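PDB 5YKJ: peroxiredoxin PRX1, mitochondrial, which probably reduces hydroperoxides in yeast mitochondria through a single peroxidatic cysteine that is regenerated by the glutathione and thioredoxin systems. Local coordinates for residues K55-F58 with D59-V63; S69-D72 with V73-E77; I97-F101 with R102-F106; V132-P135 with K136-R140. All blocks are in the same frame, centred on the assembly; numbering follows the deposited sequence.

Each of the four contacts spans one uninterrupted piece of chain, and they follow in series without nesting or crossing. Interaction 1 ends helix 55-59 and turns the chain into strand 63-69. At the far end of that strand, interaction 2 opens helix 73-87. Interaction 3 repeats this strand-to-helix exit for strand 96-98 and helix 103-107, and it touches interaction 2, the centres lying 10 Å apart, with His-76 reaching Ile-97. Interaction 4 closes the hairpin of strands 129-133 and 139-144. All four therefore sit at ends of strands in one mixed sheet of the thioredoxin-like fold, and interaction 4 comes within about 5 Å of interaction 1 between nearest atoms.

Interaction 1: residues K55-F58 with D59-V63; sequences KPEF and DKRNV
Phe-58 and Val-63 close the end of helix 55-59, where the carbonyl O of Phe-58 accepts from Val-63 N at 3.1 Å. Asn-62, at positive phi, bonds through its N to Asp-59 O at 3.0 Å, and the two bonds together make a Schellman motif. Phe-58 O also takes Arg-61 N, which arrives from the opposite face of the carbonyl plane to Val-63 N, so two backbone donors grip one oxygen. One turn earlier, Asp-59 N meets Lys-55 O at 2.8 Å.

The side chains repeat this spacing in charged form. Lys-55, extended until a bend at its last torsion, brings NZ to the syn lone pair of Asp-59 OD2 at 2.8 Å. Glu-57 faces two cations. Its chain folds at chi2 (-49°), which lets OE1 meet Lys-60 NZ at 2.9 Å while OE2 receives Arg-61 NH1 at 2.9 Å from above the carboxylate plane. The carboxylate and guanidinium stand 72° apart. Arg-61 NH1 spends a second N-H on Glu-57 O, also 2.9 Å away and in the guanidinium plane, which pins the arginine by its edge to both ends of one residue.

Phe-58 CD1 rests 4.0 Å from Val-63 CG1. Helix 153-169 packs against the Phe-58 ring through Val-156, Leu-157 and Ile-160, and supplies Asp-161 to Arg-61 NE, while Val-63 leads into the sheet beside Trp-30 and Val-32 of strand 30-36.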
loop_
_atom_site.group_PDB
_atom_site.type_symbol
_atom_site.label_atom_id
_atom_site.label_comp_id
_atom_site.label_asym_id
_atom_site.label_seq_id
_atom_site.Cartn_x
_atom_site.Cartn_y
_atom_site.Cartn_z
ATOM N N LYS A 55 -0.700 8.549 -9.731
ATOM C CA LYS A 55 -2.018 8.304 -9.202
ATOM C C LYS A 55 -2.986 7.696 -10.270
ATOM O O LYS A 55 -3.780 6.913 -9.964
ATOM C CB LYS A 55 -2.632 9.564 -8.582
ATOM C CG LYS A 55 -4.049 9.379 -8.134
ATOM C CD LYS A 55 -4.621 10.591 -7.463
ATOM C CE LYS A 55 -6.109 10.429 -7.326
ATOM N NZ LYS A 55 -6.894 10.571 -8.562
ATOM N N PRO A 56 -2.849 8.092 -11.542
ATOM C CA PRO A 56 -3.721 7.496 -12.573
ATOM C C PRO A 56 -3.563 5.990 -12.704
ATOM O O PRO A 56 -4.492 5.341 -13.046
ATOM C CB PRO A 56 -3.289 8.194 -13.875
ATOM C CG PRO A 56 -2.807 9.518 -13.421
ATOM C CD PRO A 56 -2.173 9.293 -12.081
ATOM N N GLU A 57 -2.348 5.519 -12.478
ATOM C CA GLU A 57 -2.042 4.110 -12.517
ATOM C C GLU A 57 -2.805 3.384 -11.393
ATOM O O GLU A 57 -3.265 2.300 -11.567
ATOM C CB GLU A 57 -0.553 3.844 -12.405
ATOM C CG GLU A 57 0.173 4.027 -13.696
ATOM C CD GLU A 57 -0.493 3.308 -14.847
ATOM O OE1 GLU A 57 -1.082 3.958 -15.706
ATOM O OE2 GLU A 57 -0.402 2.103 -14.856
ATOM N N PHE A 58 -2.877 4.011 -10.229
ATOM C CA PHE A 58 -3.625 3.484 -9.125
ATOM C C PHE A 58 -5.153 3.612 -9.319
ATOM O O PHE A 58 -5.876 2.730 -9.039
ATOM C CB PHE A 58 -3.123 4.061 -7.791
ATOM C CG PHE A 58 -1.706 3.705 -7.481
ATOM C CD1 PHE A 58 -1.442 2.580 -6.797
ATOM C CD2 PHE A 58 -0.675 4.516 -7.802
ATOM C CE1 PHE A 58 -0.174 2.214 -6.466
ATOM C CE2 PHE A 58 0.614 4.156 -7.499
ATOM C CZ PHE A 58 0.864 2.985 -6.814
ATOM N N ASP A 59 -5.575 4.746 -9.870
ATOM C CA ASP A 59 -6.969 4.933 -10.090
ATOM C C ASP A 59 -7.540 3.828 -10.983
ATOM O O ASP A 59 -8.577 3.333 -10.724
ATOM C CB ASP A 59 -7.210 6.268 -10.802
ATOM C CG ASP A 59 -6.969 7.472 -9.930
ATOM O OD1 ASP A 59 -7.078 7.392 -8.724
ATOM O OD2 ASP A 59 -6.732 8.521 -10.492
ATOM N N LYS A 60 -6.820 3.472 -12.012
ATOM C CA LYS A 60 -7.330 2.485 -12.923
ATOM C C LYS A 60 -7.414 1.097 -12.344
ATOM O O LYS A 60 -8.052 0.255 -12.896
ATOM C CB LYS A 60 -6.593 2.520 -14.243
ATOM C CG LYS A 60 -5.236 1.971 -14.200
ATOM C CD LYS A 60 -4.666 1.726 -15.564
ATOM C CE LYS A 60 -4.242 2.967 -16.306
ATOM N NZ LYS A 60 -3.161 2.497 -17.192
ATOM N N ARG A 61 -6.738 0.889 -11.222
ATOM C CA ARG A 61 -6.782 -0.382 -10.580
ATOM C C ARG A 61 -7.727 -0.359 -9.374
ATOM O O ARG A 61 -7.685 -1.204 -8.594
ATOM C CB ARG A 61 -5.396 -0.782 -10.144
ATOM C CG ARG A 61 -4.423 -1.000 -11.305
ATOM C CD ARG A 61 -3.004 -1.016 -10.832
ATOM N NE ARG A 61 -2.058 -1.579 -11.766
ATOM C CZ ARG A 61 -1.421 -0.933 -12.727
ATOM N NH1 ARG A 61 -1.618 0.331 -12.960
ATOM N NH2 ARG A 61 -0.610 -1.606 -13.482
ATOM N N ASN A 62 -8.556 0.668 -9.275
ATOM C CA ASN A 62 -9.452 0.826 -8.138
ATOM C C ASN A 62 -8.697 0.832 -6.800
ATOM O O ASN A 62 -9.093 0.223 -5.887
ATOM C CB ASN A 62 -10.568 -0.216 -8.103
ATOM C CG ASN A 62 -11.647 0.134 -7.137
ATOM O OD1 ASN A 62 -11.961 1.264 -6.956
ATOM N ND2 ASN A 62 -12.222 -0.877 -6.521
ATOM N N VAL A 63 -7.581 1.537 -6.775
ATOM C CA VAL A 63 -6.763 1.690 -5.592
ATOM C C VAL A 63 -6.682 3.172 -5.168
ATOM O O VAL A 63 -6.372 3.982 -5.944
ATOM C CB VAL A 63 -5.331 1.200 -5.827
ATOM C CG1 VAL A 63 -4.507 1.346 -4.570
ATOM C CG2 VAL A 63 -5.310 -0.239 -6.293
#

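Interaction 2: residues S69-D72 with V73-E77; sequences SVED and VESHE
Asp-72 stands at the N-cap of helix 73-87, and its carbonyl O accepts the first helical bond from His-76 N at 3.1 Å. Its side chain does the capping: CG sits between the backbone N and the carbonyl carbon (chi1 65°), which brings OD1 back over the helix start to take Ser-75 N at 2.8 Å. The other oxygen, OD2, holds a water at 2.6 Å that bonds weakly to Glu-74 OE1.

Ser-75 OG lies 2.8 Å from Glu-71 OE2 and within bonding distance of Asp-39 too, so its single proton could serve either carboxylate. The imidazole of His-76 slides under the cap, one face beneath Asp-72 O, which stands 3.4 Å above the ring plane. Its NE2 edge points to Ser-69 O in a weak bond of 3.2 Å, but the stronger partner there is Ile-97 O, while ND1 bonds to Asp-39.

With a carboxylate at one nitrogen and carbonyl oxygens at the other, His-76 may well favour the doubly protonated form. Asp-39, five residues before Cys-44, gathers Ser-69, Ser-75 and His-76, so this helix start is bonded directly to the segment leading into the oxidised cysteine.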
loop_
_atom_site.group_PDB
_atom_site.type_symbol
_atom_site.label_atom_id
_atom_site.label_comp_id
_atom_site.label_asym_id
_atom_site.label_seq_id
_atom_site.Cartn_x
_atom_site.Cartn_y
_atom_site.Cartn_z
ATOM N N SER A 69 2.149 10.813 7.887
ATOM C CA SER A 69 3.371 11.447 8.320
ATOM C C SER A 69 3.130 12.050 9.718
ATOM O O SER A 69 2.100 12.589 9.936
ATOM C CB SER A 69 3.855 12.501 7.364
ATOM O OG SER A 69 5.033 13.008 7.826
ATOM N N VAL A 70 4.116 11.961 10.619
ATOM C CA VAL A 70 3.970 12.480 11.926
ATOM C C VAL A 70 4.210 13.931 12.138
ATOM O O VAL A 70 5.124 14.300 12.746
ATOM C CB VAL A 70 4.821 11.627 12.886
ATOM C CG1 VAL A 70 4.560 11.990 14.329
ATOM C CG2 VAL A 70 4.575 10.174 12.630
ATOM N N GLU A 71 3.300 14.703 11.602
ATOM C CA GLU A 71 3.252 16.140 11.717
ATOM C C GLU A 71 1.798 16.581 11.555
ATOM O O GLU A 71 0.985 15.827 11.238
ATOM C CB GLU A 71 4.133 16.863 10.668
ATOM C CG GLU A 71 5.524 16.350 10.557
ATOM C CD GLU A 71 6.584 17.414 10.329
ATOM O OE1 GLU A 71 7.723 17.105 10.044
ATOM O OE2 GLU A 71 6.242 18.586 10.389
ATOM N N ASP A 72 1.539 17.842 11.824
ATOM C CA ASP A 72 0.206 18.383 11.681
ATOM C C ASP A 72 -0.192 18.657 10.229
ATOM O O ASP A 72 0.611 18.654 9.387
ATOM C CB ASP A 72 -0.028 19.584 12.622
ATOM C CG ASP A 72 0.835 20.782 12.306
ATOM O OD1 ASP A 72 1.223 21.027 11.211
ATOM O OD2 ASP A 72 1.113 21.487 13.254
ATOM N N VAL A 73 -1.465 18.856 9.981
ATOM C CA VAL A 73 -1.973 19.093 8.662
ATOM C C VAL A 73 -1.394 20.364 8.065
ATOM O O VAL A 73 -1.112 20.410 6.931
ATOM C CB VAL A 73 -3.497 19.131 8.673
ATOM C CG1 VAL A 73 -4.022 19.537 7.332
ATOM C CG2 VAL A 73 -4.043 17.743 8.970
ATOM N N GLU A 74 -1.223 21.367 8.886
ATOM C CA GLU A 74 -0.670 22.593 8.375
ATOM C C GLU A 74 0.706 22.346 7.792
ATOM O O GLU A 74 1.023 22.837 6.752
ATOM C CB GLU A 74 -0.602 23.644 9.469
ATOM C CG GLU A 74 0.287 24.800 9.161
ATOM C CD GLU A 74 0.047 26.015 10.026
ATOM O OE1 GLU A 74 -0.638 25.910 11.055
ATOM O OE2 GLU A 74 0.549 27.082 9.627
ATOM N N SER A 75 1.497 21.556 8.469
ATOM C CA SER A 75 2.800 21.231 7.952
ATOM C C SER A 75 2.675 20.435 6.650
ATOM O O SER A 75 3.320 20.712 5.699
ATOM C CB SER A 75 3.617 20.509 9.009
ATOM O OG SER A 75 4.766 19.979 8.432
ATOM N N HIS A 76 1.762 19.484 6.628
ATOM C CA HIS A 76 1.562 18.674 5.438
ATOM C C HIS A 76 1.140 19.516 4.241
ATOM O O HIS A 76 1.516 19.219 3.173
ATOM C CB HIS A 76 0.509 17.591 5.652
ATOM C CG HIS A 76 0.893 16.550 6.634
ATOM N ND1 HIS A 76 2.130 16.476 7.200
ATOM C CD2 HIS A 76 0.180 15.529 7.144
ATOM C CE1 HIS A 76 2.149 15.459 8.040
ATOM N NE2 HIS A 76 0.988 14.866 8.012
ATOM N N GLU A 77 0.324 20.532 4.477
ATOM C CA GLU A 77 -0.088 21.385 3.389
ATOM C C GLU A 77 1.089 22.099 2.722
ATOM O O GLU A 77 1.154 22.128 1.530
ATOM C CB GLU A 77 -1.140 22.372 3.878
ATOM C CG GLU A 77 -2.525 21.755 3.939
ATOM C CD GLU A 77 -3.548 22.550 4.730
ATOM O OE1 GLU A 77 -3.201 23.455 5.429
ATOM O OE2 GLU A 77 -4.704 22.165 4.704
HETATM O O HOH W 1 1.414 24.089 12.989
#

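Interaction 3: residues I97-F101 with R102-F106; sequences IGDTF and RNVAF
Asp-99 holds the start of helix 103-107 with both oxygens of its carboxylate: OD1 accepts Val-104 N at 2.9 Å and OD2 accepts Ala-105 N, also at 2.9 Å. Each donor comes in on the syn side, a little out of the carboxylate plane. The group reaches these amides because CG swings opposite to the residue's own N (chi1 -160°) and across the turn. That turn is type I, from Asp-99 to Arg-102, closed by Arg-102 N on Asp-99 O at 3.1 Å.

Thr-100 and Phe-101 form its corners. Arg-102, the closing residue, at the N-cap position, has a positive phi (66°), which crowds its CB to 3.0 Å from Phe-101 O. Its extended chain then leads away from the turn, and the guanidinium is held by the carbonyls of Phe-116 and Lys-117 and by Ser-123. The ring of Phe-101 also points away, with one face under Thr-100 CG2. On the inner side, Val-104 CG2 lies 3.5 Å from Asp-99 OD1 and 4.4 Å from Ile-97 CG2, next to strand 63-69.

Were Asp-99 replaced by an alanine, the amides of Val-104 and Ala-105 would probably lose their acceptors, and the helix start would be freer to shift against the turn. The aspartate is buried, yet two helix amides face its oxygens, an environment likely to favour the charged carboxylate.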
loop_
_atom_site.group_PDB
_atom_site.type_symbol
_atom_site.label_atom_id
_atom_site.label_comp_id
_atom_site.label_asym_id
_atom_site.label_seq_id
_atom_site.Cartn_x
_atom_site.Cartn_y
_atom_site.Cartn_z
ATOM N N ILE A 97 -2.318 12.111 6.162
ATOM C CA ILE A 97 -2.825 12.171 7.500
ATOM C C ILE A 97 -1.906 12.955 8.453
ATOM O O ILE A 97 -0.770 12.716 8.512
ATOM C CB ILE A 97 -2.987 10.731 8.059
ATOM C CG1 ILE A 97 -3.993 9.913 7.235
ATOM C CG2 ILE A 97 -3.301 10.742 9.551
ATOM C CD1 ILE A 97 -3.765 8.408 7.312
ATOM N N GLY A 98 -2.489 13.888 9.187
ATOM C CA GLY A 98 -1.728 14.632 10.154
ATOM C C GLY A 98 -1.723 13.907 11.487
ATOM O O GLY A 98 -2.562 14.063 12.287
ATOM N N ASP A 99 -0.743 13.075 11.678
ATOM C CA ASP A 99 -0.606 12.271 12.863
ATOM C C ASP A 99 0.378 12.897 13.836
ATOM O O ASP A 99 1.357 12.359 14.186
ATOM C CB ASP A 99 -0.148 10.880 12.435
ATOM C CG ASP A 99 -0.409 9.817 13.486
ATOM O OD1 ASP A 99 -1.316 9.977 14.213
ATOM O OD2 ASP A 99 0.318 8.857 13.499
ATOM N N THR A 100 -0.004 14.067 14.298
ATOM C CA THR A 100 0.824 14.910 15.071
ATOM C C THR A 100 1.398 14.237 16.322
ATOM O O THR A 100 2.486 14.475 16.670
ATOM C CB THR A 100 -0.042 16.089 15.550
ATOM O OG1 THR A 100 -0.768 16.657 14.458
ATOM C CG2 THR A 100 0.767 17.076 16.257
ATOM N N PHE A 101 0.594 13.402 16.965
ATOM C CA PHE A 101 0.955 12.723 18.211
ATOM C C PHE A 101 1.207 11.203 18.096
ATOM O O PHE A 101 1.196 10.520 19.056
ATOM C CB PHE A 101 -0.035 13.059 19.363
ATOM C CG PHE A 101 -0.200 14.553 19.616
ATOM C CD1 PHE A 101 0.689 15.222 20.352
ATOM C CD2 PHE A 101 -1.233 15.247 19.109
ATOM C CE1 PHE A 101 0.563 16.578 20.609
ATOM C CE2 PHE A 101 -1.369 16.602 19.332
ATOM C CZ PHE A 101 -0.455 17.244 20.077
ATOM N N ARG A 102 1.383 10.756 16.877
ATOM C CA ARG A 102 1.687 9.385 16.551
ATOM C C ARG A 102 0.575 8.412 16.886
ATOM O O ARG A 102 0.825 7.260 16.953
ATOM C CB ARG A 102 2.956 8.867 17.273
ATOM C CG ARG A 102 4.158 9.704 17.313
ATOM C CD ARG A 102 5.024 9.270 18.494
ATOM N NE ARG A 102 6.058 10.237 18.662
ATOM C CZ ARG A 102 7.336 10.022 18.836
ATOM N NH1 ARG A 102 7.837 8.825 18.948
ATOM N NH2 ARG A 102 8.086 11.066 18.912
ATOM N N ASN A 103 -0.623 8.911 17.064
ATOM C CA ASN A 103 -1.703 8.036 17.432
ATOM C C ASN A 103 -2.032 6.952 16.365
ATOM O O ASN A 103 -2.276 5.837 16.684
ATOM C CB ASN A 103 -2.983 8.858 17.791
ATOM C CG ASN A 103 -2.742 9.901 18.864
ATOM O OD1 ASN A 103 -2.216 9.634 19.842
ATOM N ND2 ASN A 103 -3.136 11.069 18.612
ATOM N N VAL A 104 -2.085 7.369 15.110
ATOM C CA VAL A 104 -2.372 6.443 14.020
ATOM C C VAL A 104 -1.191 5.475 13.773
ATOM O O VAL A 104 -1.365 4.357 13.530
ATOM C CB VAL A 104 -2.829 7.140 12.710
ATOM C CG1 VAL A 104 -3.127 6.155 11.575
ATOM C CG2 VAL A 104 -4.010 8.035 12.979
ATOM N N ALA A 105 0.010 6.008 13.887
ATOM C CA ALA A 105 1.191 5.187 13.736
ATOM C C ALA A 105 1.222 4.086 14.785
ATOM O O ALA A 105 1.589 3.023 14.531
ATOM C CB ALA A 105 2.435 6.052 13.880
ATOM N N PHE A 106 0.832 4.459 15.990
ATOM C CA PHE A 106 0.747 3.559 17.118
ATOM C C PHE A 106 -0.302 2.477 16.867
ATOM O O PHE A 106 -0.064 1.336 17.071
ATOM C CB PHE A 106 0.449 4.362 18.401
ATOM C CG PHE A 106 0.309 3.528 19.660
ATOM C CD1 PHE A 106 1.356 2.863 20.221
ATOM C CD2 PHE A 106 -0.904 3.464 20.274
ATOM C CE1 PHE A 106 1.170 2.127 21.347
ATOM C CE2 PHE A 106 -1.070 2.747 21.410
ATOM C CZ PHE A 106 -0.039 2.074 21.945
#

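Interaction 4: residues V132-P135 with K136-R140; sequences VIDP and KKKIR
Asp-134 reaches across the hairpin turn toward Lys-136, Lys-138 and Arg-140, and each of its side-chain atoms finds a neighbour. Its CB lies 3.8 Å from Arg-140 CG. Next comes CG, lodged between the backbone N and the carbonyl carbon (chi1 76°), a rotation that swings the carboxylate over the turn, 3.8 Å from Lys-138 CB. OD1 then accepts two backbone amides, Lys-136 N and Lys-138 N, each at 2.9 Å and from opposite faces of the carboxylate plane. OD2 offers its anti lone pair to Arg-140 NH1 at 3.0 Å in a salt bridge, with the carboxylate and guanidinium planes 76° apart.

The backbone around it is a beta hairpin of strands 129-133 and 139-144, turned by a type I turn from Asp-134 to Lys-137. With Lys-137 at positive phi (70°) and Asp-134 N bonded to Lys-138 O, it fits the type I turn with a G1 beta bulge. Ile-133 and Ile-139 make an antiparallel non-hydrogen-bonded pair whose side chains share one face of the sheet, and Arg-140 N bonds to Val-132 O at 2.8 Å. A leucine in place of Asp-134 would probably strip Lys-136 N and Lys-138 N of their shared acceptor and leave Arg-140 NH1 without this carboxylate.

Lys-137 doubles back so that NZ bonds Pro-135 O at 3.0 Å, and a water joins it to Asp-134 O; Gly-27 O is a further acceptor, and Tyr-23 adds a cation-pi contact. Arg-140 NH2 pairs with Asp-167 of helix 153-169.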
loop_
_atom_site.group_PDB
_atom_site.type_symbol
_atom_site.label_atom_id
_atom_site.label_comp_id
_atom_site.label_asym_id
_atom_site.label_seq_id
_atom_site.Cartn_x
_atom_site.Cartn_y
_atom_site.Cartn_z
ATOM N N VAL A 132 -0.835 -2.694 1.975
ATOM C CA VAL A 132 -1.753 -2.840 0.864
ATOM C C VAL A 132 -2.997 -3.489 1.447
ATOM O O VAL A 132 -2.915 -4.528 2.012
ATOM C CB VAL A 132 -1.160 -3.731 -0.186
ATOM C CG1 VAL A 132 -2.135 -3.912 -1.337
ATOM C CG2 VAL A 132 0.136 -3.152 -0.665
ATOM N N ILE A 133 -4.113 -2.793 1.321
ATOM C CA ILE A 133 -5.392 -3.192 1.911
ATOM C C ILE A 133 -6.476 -3.463 0.869
ATOM O O ILE A 133 -6.633 -2.732 -0.037
ATOM C CB ILE A 133 -5.825 -2.096 2.842
ATOM C CG1 ILE A 133 -4.739 -1.909 3.874
ATOM C CG2 ILE A 133 -7.160 -2.357 3.505
ATOM C CD1 ILE A 133 -4.836 -0.627 4.660
ATOM N N ASP A 134 -7.164 -4.578 1.040
ATOM C CA ASP A 134 -8.191 -4.930 0.123
ATOM C C ASP A 134 -9.522 -4.243 0.443
ATOM O O ASP A 134 -9.664 -3.594 1.381
ATOM C CB ASP A 134 -8.274 -6.443 -0.112
ATOM C CG ASP A 134 -8.926 -7.213 1.043
ATOM O OD1 ASP A 134 -9.558 -6.633 1.874
ATOM O OD2 ASP A 134 -8.750 -8.408 1.024
ATOM N N PRO A 135 -10.506 -4.446 -0.447
ATOM C CA PRO A 135 -11.833 -3.834 -0.303
ATOM C C PRO A 135 -12.589 -4.280 0.943
ATOM O O PRO A 135 -13.457 -3.613 1.361
ATOM C CB PRO A 135 -12.559 -4.229 -1.594
ATOM C CG PRO A 135 -11.482 -4.424 -2.590
ATOM C CD PRO A 135 -10.297 -4.961 -1.808
ATOM N N LYS A 136 -12.202 -5.409 1.513
ATOM C CA LYS A 136 -12.783 -5.927 2.739
ATOM C C LYS A 136 -11.979 -5.488 3.967
ATOM O O LYS A 136 -12.206 -5.971 4.991
ATOM C CB LYS A 136 -12.922 -7.447 2.736
ATOM C CG LYS A 136 -13.542 -7.997 1.509
ATOM C CD LYS A 136 -14.909 -7.485 1.214
ATOM C CE LYS A 136 -15.712 -7.059 2.407
ATOM N NZ LYS A 136 -16.084 -8.154 3.327
ATOM N N LYS A 137 -11.061 -4.564 3.785
ATOM C CA LYS A 137 -10.242 -4.033 4.831
ATOM C C LYS A 137 -9.212 -4.994 5.400
ATOM O O LYS A 137 -8.767 -4.794 6.463
ATOM C CB LYS A 137 -11.035 -3.377 5.971
ATOM C CG LYS A 137 -12.160 -2.476 5.517
ATOM C CD LYS A 137 -11.691 -1.227 4.769
ATOM C CE LYS A 137 -12.837 -0.443 4.152
ATOM N NZ LYS A 137 -13.342 -0.983 2.873
ATOM N N LYS A 138 -8.815 -5.984 4.619
ATOM C CA LYS A 138 -7.796 -6.874 5.073
ATOM C C LYS A 138 -6.459 -6.389 4.602
ATOM O O LYS A 138 -6.329 -6.027 3.553
ATOM C CB LYS A 138 -7.960 -8.307 4.527
ATOM C CG LYS A 138 -9.271 -8.917 4.873
ATOM C CD LYS A 138 -9.309 -9.085 6.350
ATOM C CE LYS A 138 -10.686 -9.506 6.795
ATOM N NZ LYS A 138 -10.632 -10.769 7.512
ATOM N N ILE A 139 -5.464 -6.459 5.482
ATOM C CA ILE A 139 -4.111 -6.142 5.122
ATOM C C ILE A 139 -3.604 -7.360 4.341
ATOM O O ILE A 139 -3.620 -8.430 4.798
ATOM C CB ILE A 139 -3.228 -5.895 6.362
ATOM C CG1 ILE A 139 -3.700 -4.663 7.121
ATOM C CG2 ILE A 139 -1.815 -5.701 5.888
ATOM C CD1 ILE A 139 -3.110 -4.509 8.507
ATOM N N ARG A 140 -3.161 -7.122 3.127
ATOM C CA ARG A 140 -2.722 -8.173 2.243
ATOM C C ARG A 140 -1.212 -8.344 2.069
ATOM O O ARG A 140 -0.747 -9.375 1.748
ATOM C CB ARG A 140 -3.411 -8.041 0.873
ATOM C CG ARG A 140 -4.927 -7.999 0.950
ATOM C CD ARG A 140 -5.522 -9.344 1.319
ATOM N NE ARG A 140 -5.208 -10.347 0.326
ATOM C CZ ARG A 140 -5.939 -10.538 -0.749
ATOM N NH1 ARG A 140 -7.037 -9.865 -0.923
ATOM N NH2 ARG A 140 -5.573 -11.424 -1.633
HETATM O O HOH W 2 -10.841 -1.064 1.405
#